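Local structure of 5-carboxymethyl-2-hydroxymuconate semialdehyde dehydrogenase (Thermus thermophilus, 2D4E) at residues Asp104-Met109 / Ala123-Ala128. The protein probably catalyses the NAD-dependent oxidation of 5-carboxymethyl-2-hydroxymuconate semialdehyde to the corresponding acid, as a member of the aldehyde dehydrogenase family. Numbering follows the deposited sequence.
Sequences DELAVM and AQVARA
Val125 reaches across from helix 118-136 and sets one methyl, CG2, against the backbone between Leu106 and Ala107 on helix 103-114. CG2 lies 3.8 Å from Ala107 N and 3.9 Å from Leu106 CB, with Ala107 CB a little farther away at 4.1 Å from the same methyl. The contact is carried mainly by this one branch, which rests on helix backbone and two beta carbons by van der Waals packing alone. With chi1 at 171°, CG1 of Val125 stands anti to its own N, while CG2 is anti to the carbonyl carbon and meets both Ala107 and Leu106 CB. CG1 lies beside the end of Leu106, 4.2 Å from Leu106 CD1, a looser contact. Leu106 has its CG anti to the carbonyl carbon (chi1 -74°), which runs the side chain alongside Val125, where it also packs on Lys207 and Ile211 of helix 203-214. The short side chain of Ala107 lets the two backbones come close, with Ala107 CA 6.4 Å from Val125 CA. All three touching residues are buried. On other faces of the pair, Val108 packs on helix 12-24 and Ala128 on helix 175-188, while Glu105 forms a salt bridge with Lys207. The arrangement is a pair of consecutive helices joined by a short link, packed through small and branched apolar side chains and set against helices 175-188 and 203-214 of the Rossmann-like NAD-binding domain of an aldehyde dehydrogenase fold.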
# COMPACT_ATOMS: atom_id res chain seq x y z
N ASP C 104 -3.47 -35.28 17.04
CA ASP C 104 -2.94 -36.11 18.12
C ASP C 104 -1.70 -36.89 17.70
O ASP C 104 -0.70 -36.91 18.42
CB ASP C 104 -4.01 -37.08 18.63
CG ASP C 104 -5.20 -36.38 19.28
OD1 ASP C 104 -5.12 -35.16 19.54
OD2 ASP C 104 -6.21 -37.06 19.56
N GLU C 105 -1.76 -37.52 16.53
CA GLU C 105 -0.64 -38.30 16.01
C GLU C 105 0.59 -37.41 15.81
O GLU C 105 1.70 -37.77 16.22
CB GLU C 105 -1.01 -38.95 14.68
CG GLU C 105 -2.21 -39.87 14.72
CD GLU C 105 -2.89 -40.00 13.36
OE1 GLU C 105 -2.19 -40.21 12.35
OE2 GLU C 105 -4.13 -39.87 13.29
N LEU C 106 0.39 -36.26 15.17
CA LEU C 106 1.47 -35.31 14.90
C LEU C 106 2.14 -34.82 16.19
O LEU C 106 3.37 -34.75 16.29
CB LEU C 106 0.94 -34.11 14.09
CG LEU C 106 0.62 -34.38 12.60
CD1 LEU C 106 -0.24 -33.27 12.02
CD2 LEU C 106 1.93 -34.50 11.82
N ALA C 107 1.32 -34.49 17.18
CA ALA C 107 1.84 -34.01 18.45
C ALA C 107 2.69 -35.08 19.12
O ALA C 107 3.82 -34.83 19.53
CB ALA C 107 0.69 -33.62 19.37
N VAL C 108 2.15 -36.29 19.22
CA VAL C 108 2.89 -37.38 19.85
C VAL C 108 4.18 -37.69 19.10
O VAL C 108 5.24 -37.85 19.71
CB VAL C 108 2.03 -38.67 19.92
CG1 VAL C 108 2.87 -39.82 20.45
CG2 VAL C 108 0.82 -38.44 20.83
N MET C 109 4.08 -37.77 17.79
CA MET C 109 5.24 -38.07 16.96
C MET C 109 6.38 -37.07 17.20
O MET C 109 7.51 -37.46 17.50
CB MET C 109 4.84 -38.06 15.49
CG MET C 109 5.92 -38.52 14.55
SD MET C 109 5.31 -38.63 12.87
CE MET C 109 4.13 -39.96 13.04
N ALA C 123 -0.02 -27.60 20.83
CA ALA C 123 -0.37 -26.22 20.47
C ALA C 123 0.35 -25.84 19.17
O ALA C 123 -0.16 -25.05 18.38
CB ALA C 123 0.04 -25.27 21.59
N GLN C 124 1.53 -26.41 18.97
CA GLN C 124 2.32 -26.14 17.77
C GLN C 124 1.65 -26.74 16.53
O GLN C 124 1.77 -26.21 15.43
CB GLN C 124 3.73 -26.70 17.92
CG GLN C 124 4.54 -25.98 18.99
CD GLN C 124 5.30 -24.81 18.43
OE1 GLN C 124 6.35 -24.98 17.81
NE2 GLN C 124 4.77 -23.61 18.63
N VAL C 125 0.94 -27.86 16.72
CA VAL C 125 0.23 -28.49 15.61
C VAL C 125 -0.88 -27.53 15.19
O VAL C 125 -1.15 -27.38 14.00
CB VAL C 125 -0.39 -29.84 16.01
CG1 VAL C 125 -1.29 -30.35 14.89
CG2 VAL C 125 0.71 -30.85 16.30
N ALA C 126 -1.52 -26.90 16.16
CA ALA C 126 -2.57 -25.95 15.85
C ALA C 126 -1.99 -24.77 15.05
O ALA C 126 -2.61 -24.29 14.11
CB ALA C 126 -3.23 -25.45 17.15
N ARG C 127 -0.80 -24.32 15.43
CA ARG C 127 -0.15 -23.22 14.71
C ARG C 127 0.19 -23.65 13.29
O ARG C 127 0.12 -22.86 12.35
CB ARG C 127 1.13 -22.76 15.43
CG ARG C 127 0.89 -21.82 16.60
CD ARG C 127 0.50 -20.40 16.13
NE ARG C 127 1.57 -19.72 15.39
CZ ARG C 127 1.72 -19.74 14.07
NH1 ARG C 127 0.86 -20.41 13.30
NH2 ARG C 127 2.74 -19.11 13.51
N ALA C 128 0.59 -24.91 13.14
CA ALA C 128 0.93 -25.45 11.83
C ALA C 128 -0.30 -25.44 10.94
O ALA C 128 -0.24 -25.05 9.77
CB ALA C 128 1.45 -26.87 11.97